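Local coordinates for protein elongation factor 1-gamma 1 (Saccharomyces cerevisiae, PDB 1NHY) that serves as a subunit of the eukaryotic elongation factor 1 complex in protein synthesis, its GST-like N-terminal domain mediating the interaction with eEFB1 and possibly dimerization of the complex, at residues A161-F173 and W191-Y205. Sequence-based numbering, arbitrary orientation.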
ATOM      1  N   ALA A 161      -8.452  -0.293   3.108  1.00 45.07           N
ATOM      2  CA  ALA A 161      -7.609  -1.326   3.719  1.00 47.13           C
ATOM      3  C   ALA A 161      -6.984  -2.229   2.653  1.00 49.59           C
ATOM      4  O   ALA A 161      -5.758  -2.325   2.534  1.00 50.56           O
ATOM      5  CB  ALA A 161      -8.407  -2.164   4.680  1.00 45.28           C
ATOM      6  N   ASP A 162      -7.830  -2.895   1.881  1.00 49.61           N
ATOM      7  CA  ASP A 162      -7.355  -3.772   0.824  1.00 49.80           C
ATOM      8  C   ASP A 162      -6.333  -3.070  -0.042  1.00 50.56           C
ATOM      9  O   ASP A 162      -5.283  -3.626  -0.340  1.00 51.09           O
ATOM     10  CB  ASP A 162      -8.524  -4.194  -0.028  1.00 50.37           C
ATOM     11  CG  ASP A 162      -9.610  -4.821   0.788  1.00 50.61           C
ATOM     12  OD1 ASP A 162      -9.375  -5.943   1.267  1.00 49.66           O
ATOM     13  OD2 ASP A 162     -10.680  -4.197   0.968  1.00 51.35           O
ATOM     14  N   LEU A 163      -6.637  -1.842  -0.443  1.00 51.42           N
ATOM     15  CA  LEU A 163      -5.699  -1.115  -1.275  1.00 52.69           C
ATOM     16  C   LEU A 163      -4.321  -1.070  -0.656  1.00 52.90           C
ATOM     17  O   LEU A 163      -3.362  -1.555  -1.237  1.00 54.75           O
ATOM     18  CB  LEU A 163      -6.196   0.299  -1.525  1.00 53.52           C
ATOM     19  CG  LEU A 163      -7.413   0.335  -2.454  1.00 56.55           C
ATOM     20  CD1 LEU A 163      -7.796   1.782  -2.695  1.00 57.80           C
ATOM     21  CD2 LEU A 163      -7.100  -0.356  -3.777  1.00 55.97           C
ATOM     22  N   VAL A 164      -4.223  -0.492   0.531  1.00 52.17           N
ATOM     23  CA  VAL A 164      -2.940  -0.396   1.199  1.00 49.19           C
ATOM     24  C   VAL A 164      -2.327  -1.752   1.443  1.00 49.96           C
ATOM     25  O   VAL A 164      -1.209  -2.021   1.011  1.00 50.42           O
ATOM     26  CB  VAL A 164      -3.085   0.331   2.515  1.00 47.02           C
ATOM     27  CG1 VAL A 164      -1.832   0.146   3.359  1.00 44.22           C
ATOM     28  CG2 VAL A 164      -3.342   1.801   2.230  1.00 43.72           C
ATOM     29  N   ALA A 165      -3.049  -2.612   2.141  1.00 50.34           N
ATOM     30  CA  ALA A 165      -2.541  -3.943   2.409  1.00 51.88           C
ATOM     31  C   ALA A 165      -2.026  -4.582   1.108  1.00 53.18           C
ATOM     32  O   ALA A 165      -1.071  -5.356   1.125  1.00 54.96           O
ATOM     33  CB  ALA A 165      -3.632  -4.800   3.034  1.00 50.10           C
ATOM     34  N   ALA A 166      -2.643  -4.253  -0.026  1.00 52.84           N
ATOM     35  CA  ALA A 166      -2.195  -4.824  -1.298  1.00 53.46           C
ATOM     36  C   ALA A 166      -0.820  -4.307  -1.672  1.00 54.85           C
ATOM     37  O   ALA A 166       0.041  -5.067  -2.111  1.00 55.37           O
ATOM     38  CB  ALA A 166      -3.180  -4.497  -2.410  1.00 53.47           C
ATOM     39  N   SER A 167      -0.619  -3.006  -1.500  1.00 56.63           N
ATOM     40  CA  SER A 167       0.656  -2.387  -1.823  1.00 57.74           C
ATOM     41  C   SER A 167       1.766  -2.953  -0.947  1.00 58.11           C
ATOM     42  O   SER A 167       2.883  -3.183  -1.405  1.00 59.10           O
ATOM     43  CB  SER A 167       0.577  -0.875  -1.627  1.00 58.15           C
ATOM     44  OG  SER A 167       0.535  -0.555  -0.249  1.00 59.91           O
ATOM     45  N   ILE A 168       1.467  -3.189   0.318  1.00 58.63           N
ATOM     46  CA  ILE A 168       2.489  -3.714   1.198  1.00 60.27           C
ATOM     47  C   ILE A 168       2.929  -5.109   0.777  1.00 60.83           C
ATOM     48  O   ILE A 168       4.131  -5.376   0.615  1.00 60.86           O
ATOM     49  CB  ILE A 168       1.986  -3.694   2.643  1.00 61.26           C
ATOM     50  CG1 ILE A 168       1.918  -2.229   3.090  1.00 61.79           C
ATOM     51  CG2 ILE A 168       2.893  -4.530   3.553  1.00 61.63           C
ATOM     52  CD1 ILE A 168       1.149  -1.994   4.349  1.00 63.22           C
ATOM     53  N   PHE A 169       1.953  -5.988   0.579  1.00 60.61           N
ATOM     54  CA  PHE A 169       2.229  -7.350   0.157  1.00 59.75           C
ATOM     55  C   PHE A 169       3.139  -7.415  -1.064  1.00 61.91           C
ATOM     56  O   PHE A 169       3.980  -8.304  -1.169  1.00 62.86           O
ATOM     57  CB  PHE A 169       0.920  -8.052  -0.137  1.00 54.99           C
ATOM     58  CG  PHE A 169       0.462  -8.939   0.968  1.00 52.06           C
ATOM     59  CD1 PHE A 169       1.128 -10.126   1.223  1.00 50.65           C
ATOM     60  CD2 PHE A 169      -0.643  -8.602   1.755  1.00 51.48           C
ATOM     61  CE1 PHE A 169       0.700 -10.987   2.246  1.00 50.33           C
ATOM     62  CE2 PHE A 169      -1.078  -9.456   2.783  1.00 50.42           C
ATOM     63  CZ  PHE A 169      -0.401 -10.651   3.027  1.00 48.66           C
ATOM     64  N   THR A 170       2.978  -6.471  -1.983  1.00 63.27           N
ATOM     65  CA  THR A 170       3.797  -6.428  -3.188  1.00 65.69           C
ATOM     66  C   THR A 170       5.244  -6.936  -3.015  1.00 67.17           C
ATOM     67  O   THR A 170       5.538  -8.076  -3.381  1.00 66.92           O
ATOM     68  CB  THR A 170       3.766  -5.015  -3.743  1.00 65.89           C
ATOM     69  OG1 THR A 170       2.398  -4.670  -3.992  1.00 66.15           O
ATOM     70  CG2 THR A 170       4.544  -4.918  -5.029  1.00 66.35           C
ATOM     71  N   ARG A 171       6.136  -6.123  -2.453  1.00 68.90           N
ATOM     72  CA  ARG A 171       7.528  -6.551  -2.261  1.00 70.53           C
ATOM     73  C   ARG A 171       7.692  -7.999  -1.763  1.00 71.35           C
ATOM     74  O   ARG A 171       8.667  -8.667  -2.095  1.00 71.34           O
ATOM     75  CB  ARG A 171       8.239  -5.600  -1.302  1.00 70.96           C
ATOM     76  CG  ARG A 171       8.222  -4.149  -1.768  1.00 72.88           C
ATOM     77  CD  ARG A 171       9.030  -3.930  -3.054  1.00 73.59           C
ATOM     78  NE  ARG A 171       8.293  -3.143  -4.044  1.00 74.26           N
ATOM     79  CZ  ARG A 171       8.818  -2.174  -4.797  1.00 73.67           C
ATOM     80  NH1 ARG A 171      10.103  -1.856  -4.677  1.00 75.28           N
ATOM     81  NH2 ARG A 171       8.061  -1.525  -5.676  1.00 70.00           N
ATOM     82  N   TYR A 172       6.758  -8.486  -0.956  1.00 72.31           N
ATOM     83  CA  TYR A 172       6.856  -9.868  -0.493  1.00 73.83           C
ATOM     84  C   TYR A 172       6.620 -10.834  -1.667  1.00 74.84           C
ATOM     85  O   TYR A 172       7.311 -11.842  -1.804  1.00 75.67           O
ATOM     86  CB  TYR A 172       5.837 -10.134   0.604  1.00 73.60           C
ATOM     87  CG  TYR A 172       6.252  -9.639   1.959  1.00 74.10           C
ATOM     88  CD1 TYR A 172       7.252 -10.284   2.683  1.00 74.34           C
ATOM     89  CD2 TYR A 172       5.620  -8.542   2.541  1.00 75.51           C
ATOM     90  CE1 TYR A 172       7.611  -9.851   3.965  1.00 74.52           C
ATOM     91  CE2 TYR A 172       5.973  -8.101   3.817  1.00 75.73           C
ATOM     92  CZ  TYR A 172       6.967  -8.759   4.522  1.00 74.90           C
ATOM     93  OH  TYR A 172       7.291  -8.332   5.787  1.00 73.73           O
ATOM     94  N   PHE A 173       5.645 -10.524  -2.516  1.00 74.47           N
ATOM     95  CA  PHE A 173       5.363 -11.373  -3.661  1.00 74.04           C
ATOM     96  C   PHE A 173       6.479 -11.301  -4.666  1.00 74.92           C
ATOM     97  O   PHE A 173       6.481 -12.033  -5.637  1.00 75.44           O
ATOM     98  CB  PHE A 173       4.066 -10.960  -4.342  1.00 72.51           C
ATOM     99  CG  PHE A 173       2.856 -11.479  -3.663  1.00 69.91           C
ATOM    100  CD1 PHE A 173       2.689 -12.843  -3.473  1.00 68.72           C
ATOM    101  CD2 PHE A 173       1.910 -10.604  -3.155  1.00 69.53           C
ATOM    102  CE1 PHE A 173       1.600 -13.335  -2.786  1.00 69.48           C
ATOM    103  CE2 PHE A 173       0.808 -11.081  -2.459  1.00 69.71           C
ATOM    104  CZ  PHE A 173       0.654 -12.456  -2.269  1.00 70.58           C
ATOM    105  N   TRP A 191      -7.156 -12.823  -3.419  1.00 56.66           N
ATOM    106  CA  TRP A 191      -7.352 -11.457  -2.953  1.00 55.31           C
ATOM    107  C   TRP A 191      -6.394 -10.475  -3.620  1.00 55.16           C
ATOM    108  O   TRP A 191      -6.810  -9.449  -4.166  1.00 55.11           O
ATOM    109  CB  TRP A 191      -7.151 -11.425  -1.424  1.00 54.84           C
ATOM    110  CG  TRP A 191      -6.992 -10.034  -0.798  1.00 54.20           C
ATOM    111  CD1 TRP A 191      -7.981  -9.109  -0.564  1.00 52.89           C
ATOM    112  CD2 TRP A 191      -5.754  -9.398  -0.424  1.00 52.50           C
ATOM    113  NE1 TRP A 191      -7.431  -7.941  -0.080  1.00 53.55           N
ATOM    114  CE2 TRP A 191      -6.072  -8.088   0.017  1.00 51.60           C
ATOM    115  CE3 TRP A 191      -4.413  -9.809  -0.422  1.00 52.24           C
ATOM    116  CZ2 TRP A 191      -5.093  -7.178   0.448  1.00 49.89           C
ATOM    117  CZ3 TRP A 191      -3.438  -8.907   0.005  1.00 52.28           C
ATOM    118  CH2 TRP A 191      -3.787  -7.601   0.438  1.00 51.12           C
ATOM    119  N   PHE A 192      -5.113 -10.795  -3.567  1.00 53.57           N
ATOM    120  CA  PHE A 192      -4.106  -9.927  -4.134  1.00 53.86           C
ATOM    121  C   PHE A 192      -4.426  -9.523  -5.566  1.00 54.61           C
ATOM    122  O   PHE A 192      -4.501  -8.326  -5.886  1.00 54.72           O
ATOM    123  CB  PHE A 192      -2.735 -10.606  -4.068  1.00 53.84           C
ATOM    124  CG  PHE A 192      -1.598  -9.711  -4.460  1.00 53.72           C
ATOM    125  CD1 PHE A 192      -1.382  -8.505  -3.795  1.00 54.19           C
ATOM    126  CD2 PHE A 192      -0.752 -10.060  -5.502  1.00 54.24           C
ATOM    127  CE1 PHE A 192      -0.334  -7.665  -4.160  1.00 56.90           C
ATOM    128  CE2 PHE A 192       0.300  -9.232  -5.873  1.00 55.26           C
ATOM    129  CZ  PHE A 192       0.509  -8.028  -5.206  1.00 56.75           C
ATOM    130  N   ASN A 193      -4.639 -10.518  -6.421  1.00 55.95           N
ATOM    131  CA  ASN A 193      -4.921 -10.262  -7.836  1.00 56.71           C
ATOM    132  C   ASN A 193      -6.179  -9.432  -8.050  1.00 56.13           C
ATOM    133  O   ASN A 193      -6.221  -8.547  -8.910  1.00 56.19           O
ATOM    134  CB  ASN A 193      -5.029 -11.580  -8.606  1.00 58.28           C
ATOM    135  CG  ASN A 193      -3.822 -12.495  -8.384  1.00 60.19           C
ATOM    136  OD1 ASN A 193      -2.682 -12.040  -8.370  1.00 62.79           O
ATOM    137  ND2 ASN A 193      -4.072 -13.787  -8.222  1.00 58.63           N
ATOM    138  N   THR A 194      -7.208  -9.696  -7.262  1.00 54.79           N
ATOM    139  CA  THR A 194      -8.421  -8.925  -7.430  1.00 53.37           C
ATOM    140  C   THR A 194      -8.171  -7.471  -7.081  1.00 52.64           C
ATOM    141  O   THR A 194      -8.752  -6.569  -7.687  1.00 53.16           O
ATOM    142  CB  THR A 194      -9.527  -9.415  -6.530  1.00 53.34           C
ATOM    143  OG1 THR A 194      -9.530 -10.844  -6.514  1.00 53.70           O
ATOM    144  CG2 THR A 194     -10.860  -8.905  -7.046  1.00 54.83           C
ATOM    145  N   VAL A 195      -7.304  -7.236  -6.105  1.00 51.41           N
ATOM    146  CA  VAL A 195      -7.065  -5.873  -5.719  1.00 50.43           C
ATOM    147  C   VAL A 195      -6.191  -5.145  -6.716  1.00 49.92           C
ATOM    148  O   VAL A 195      -6.429  -3.970  -6.990  1.00 48.16           O
ATOM    149  CB  VAL A 195      -6.469  -5.791  -4.310  1.00 50.14           C
ATOM    150  CG1 VAL A 195      -6.394  -4.337  -3.871  1.00 48.16           C
ATOM    151  CG2 VAL A 195      -7.342  -6.571  -3.348  1.00 48.62           C
ATOM    152  N   ARG A 196      -5.199  -5.835  -7.278  1.00 50.72           N
ATOM    153  CA  ARG A 196      -4.293  -5.209  -8.255  1.00 52.26           C
ATOM    154  C   ARG A 196      -5.042  -4.820  -9.517  1.00 53.65           C
ATOM    155  O   ARG A 196      -4.734  -3.816 -10.170  1.00 54.15           O
ATOM    156  CB  ARG A 196      -3.189  -6.166  -8.674  1.00 51.39           C
ATOM    157  CG  ARG A 196      -2.476  -6.824  -7.539  1.00 55.02           C
ATOM    158  CD  ARG A 196      -1.328  -7.684  -8.035  1.00 57.20           C
ATOM    159  NE  ARG A 196      -1.745  -8.984  -8.565  1.00 57.84           N
ATOM    160  CZ  ARG A 196      -1.581  -9.363  -9.834  1.00 58.27           C
ATOM    161  NH1 ARG A 196      -1.013  -8.542 -10.718  1.00 56.77           N
ATOM    162  NH2 ARG A 196      -1.974 -10.569 -10.224  1.00 59.14           N
ATOM    163  N   ALA A 197      -6.027  -5.639  -9.859  1.00 53.18           N
ATOM    164  CA  ALA A 197      -6.818  -5.416 -11.053  1.00 52.17           C
ATOM    165  C   ALA A 197      -7.628  -4.128 -11.027  1.00 53.04           C
ATOM    166  O   ALA A 197      -7.919  -3.572 -12.079  1.00 53.65           O
ATOM    167  CB  ALA A 197      -7.734  -6.604 -11.278  1.00 49.58           C
ATOM    168  N   SER A 198      -7.987  -3.658  -9.834  1.00 53.90           N
ATOM    169  CA  SER A 198      -8.786  -2.439  -9.691  1.00 55.32           C
ATOM    170  C   SER A 198      -8.166  -1.190 -10.299  1.00 55.72           C
ATOM    171  O   SER A 198      -6.941  -1.079 -10.426  1.00 56.73           O
ATOM    172  CB  SER A 198      -9.086  -2.178  -8.212  1.00 55.99           C
ATOM    173  OG  SER A 198      -7.933  -2.384  -7.412  1.00 56.63           O
ATOM    174  N   PRO A 199      -9.007  -0.222 -10.684  1.00 56.18           N
ATOM    175  CA  PRO A 199      -8.497   1.021 -11.275  1.00 57.48           C
ATOM    176  C   PRO A 199      -7.565   1.756 -10.314  1.00 59.02           C
ATOM    177  O   PRO A 199      -6.795   2.622 -10.723  1.00 61.31           O
ATOM    178  CB  PRO A 199      -9.758   1.822 -11.545  1.00 57.65           C
ATOM    179  CG  PRO A 199     -10.796   0.766 -11.730  1.00 58.03           C
ATOM    180  CD  PRO A 199     -10.477  -0.234 -10.666  1.00 56.20           C
ATOM    181  N   PHE A 200      -7.647   1.403  -9.034  1.00 59.42           N
ATOM    182  CA  PHE A 200      -6.831   2.016  -7.992  1.00 58.91           C
ATOM    183  C   PHE A 200      -5.360   1.638  -8.089  1.00 59.91           C
ATOM    184  O   PHE A 200      -4.476   2.457  -7.799  1.00 61.23           O
ATOM    185  CB  PHE A 200      -7.330   1.572  -6.618  1.00 57.43           C
ATOM    186  CG  PHE A 200      -8.768   1.834  -6.398  1.00 54.00           C
ATOM    187  CD1 PHE A 200      -9.200   3.088  -5.994  1.00 53.42           C
ATOM    188  CD2 PHE A 200      -9.712   0.842  -6.636  1.00 52.65           C
ATOM    189  CE1 PHE A 200     -10.562   3.360  -5.833  1.00 51.77           C
ATOM    190  CE2 PHE A 200     -11.081   1.105  -6.477  1.00 53.30           C
ATOM    191  CZ  PHE A 200     -11.503   2.368  -6.071  1.00 49.70           C
ATOM    192  N   LEU A 201      -5.109   0.395  -8.491  1.00 59.11           N
ATOM    193  CA  LEU A 201      -3.759  -0.132  -8.558  1.00 60.33           C
ATOM    194  C   LEU A 201      -3.326  -0.701  -9.903  1.00 62.04           C
ATOM    195  O   LEU A 201      -2.140  -0.924 -10.139  1.00 60.80           O
ATOM    196  CB  LEU A 201      -3.618  -1.235  -7.509  1.00 58.99           C
ATOM    197  CG  LEU A 201      -3.725  -0.886  -6.034  1.00 55.98           C
ATOM    198  CD1 LEU A 201      -3.844  -2.174  -5.263  1.00 57.04           C
ATOM    199  CD2 LEU A 201      -2.517  -0.104  -5.586  1.00 55.49           C
ATOM    200  N   LYS A 202      -4.296  -0.963 -10.763  1.00 64.74           N
ATOM    201  CA  LYS A 202      -4.046  -1.536 -12.078  1.00 67.68           C
ATOM    202  C   LYS A 202      -2.792  -1.000 -12.804  1.00 69.38           C
ATOM    203  O   LYS A 202      -1.893  -1.766 -13.175  1.00 68.53           O
ATOM    204  CB  LYS A 202      -5.310  -1.322 -12.907  1.00 69.05           C
ATOM    205  CG  LYS A 202      -5.299  -1.836 -14.323  1.00 72.65           C
ATOM    206  CD  LYS A 202      -6.726  -1.826 -14.877  1.00 75.08           C
ATOM    207  CE  LYS A 202      -7.367  -0.427 -14.803  1.00 76.32           C
ATOM    208  NZ  LYS A 202      -8.857  -0.471 -14.965  1.00 77.77           N
ATOM    209  N   ASP A 203      -2.729   0.317 -12.979  1.00 71.52           N
ATOM    210  CA  ASP A 203      -1.617   0.984 -13.669  1.00 72.70           C
ATOM    211  C   ASP A 203      -0.287   0.915 -12.924  1.00 73.66           C
ATOM    212  O   ASP A 203       0.742   1.307 -13.458  1.00 73.54           O
ATOM    213  CB  ASP A 203      -1.953   2.458 -13.893  1.00 73.51           C
ATOM    214  CG  ASP A 203      -3.366   2.665 -14.386  1.00 77.47           C
ATOM    215  OD1 ASP A 203      -4.282   1.940 -13.919  1.00 79.52           O
ATOM    216  OD2 ASP A 203      -3.564   3.569 -15.229  1.00 79.69           O
ATOM    217  N   GLU A 204      -0.305   0.439 -11.689  1.00 76.09           N
ATOM    218  CA  GLU A 204       0.923   0.354 -10.905  1.00 78.68           C
ATOM    219  C   GLU A 204       1.489  -1.033 -10.993  1.00 79.72           C
ATOM    220  O   GLU A 204       2.651  -1.247 -10.684  1.00 80.20           O
ATOM    221  CB  GLU A 204       0.656   0.663  -9.430  1.00 80.54           C
ATOM    222  CG  GLU A 204       1.030   2.064  -8.966  1.00 82.42           C
ATOM    223  CD  GLU A 204       0.206   3.165  -9.628  1.00 83.59           C
ATOM    224  OE1 GLU A 204      -1.056   3.099  -9.602  1.00 81.97           O
ATOM    225  OE2 GLU A 204       0.840   4.104 -10.167  1.00 85.04           O
ATOM    226  N   TYR A 205       0.671  -1.982 -11.417  1.00 81.45           N
ATOM    227  CA  TYR A 205       1.117  -3.361 -11.476  1.00 83.68           C
ATOM    228  C   TYR A 205       1.395  -3.879 -12.868  1.00 85.42           C
ATOM    229  O   TYR A 205       1.289  -5.083 -13.120  1.00 86.13           O
ATOM    230  CB  TYR A 205       0.087  -4.248 -10.772  1.00 83.77           C
ATOM    231  CG  TYR A 205       0.178  -4.177  -9.269  1.00 82.65           C
ATOM    232  CD1 TYR A 205       0.948  -5.095  -8.567  1.00 83.11           C
ATOM    233  CD2 TYR A 205      -0.490  -3.190  -8.553  1.00 82.12           C
ATOM    234  CE1 TYR A 205       1.052  -5.043  -7.190  1.00 83.78           C
ATOM    235  CE2 TYR A 205      -0.394  -3.123  -7.171  1.00 83.00           C
ATOM    236  CZ  TYR A 205       0.381  -4.059  -6.493  1.00 83.86           C
ATOM    237  OH  TYR A 205       0.467  -4.042  -5.117  1.00 83.33           O
TER
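Phe173 lies over one face of the Phe192 ring, its CD2 above the ring centre; the two side chains run past one another in opposing directions, with ring centroids 4.3 Å apart and planes 33° apart. The aliphatic CD of Arg196 covers the opposite face, and the carbonyl O of Ala166 sits at the edge, in plane. Trp191 carries Val195 CG2 on one face, while its rim is pushed into helix 161-173, a knob among Asp162, Ala165, Ala166 and Phe169. With CG anti to the backbone N (chi1 166°), the indole reaches along that helix: NE1 donates, near the ring plane, to the anti side of Asp162 OD1 at 3.1 Å, and CZ3 meets Phe169 CD2 at 3.3 Å, those rings meeting obliquely. OD1 also accepts from Leu153 N and OD2 from Ser159 N, which fixes the carboxylate's rotation. The Ala166 methyl packs 3.5 Å from Val195 CG1 and 3.7 Å from Leu201 CD1, beyond helix 191-197. Farther along, Leu163 CD2 touches Phe200 CB, the two side chains crossing at about a right angle. Tyr205, one face under Arg196 CG, hydrogen-bonds through OH to Thr170 OG1, modelled too short for its length to be trusted. Helix segments 161-173 and 191-197 cross at -110°, axes 9.7 Å apart at closest approach, a buried junction in the all-helical C-terminal part of the GST fold. Helix 90-107 packs against Ala165 and Phe169, helix 126-147 against Trp191, and Phe200 and Tyr205 reach Ala23 and Trp15 of helix 12-24, joining this core to the thioredoxin-like N-terminal part.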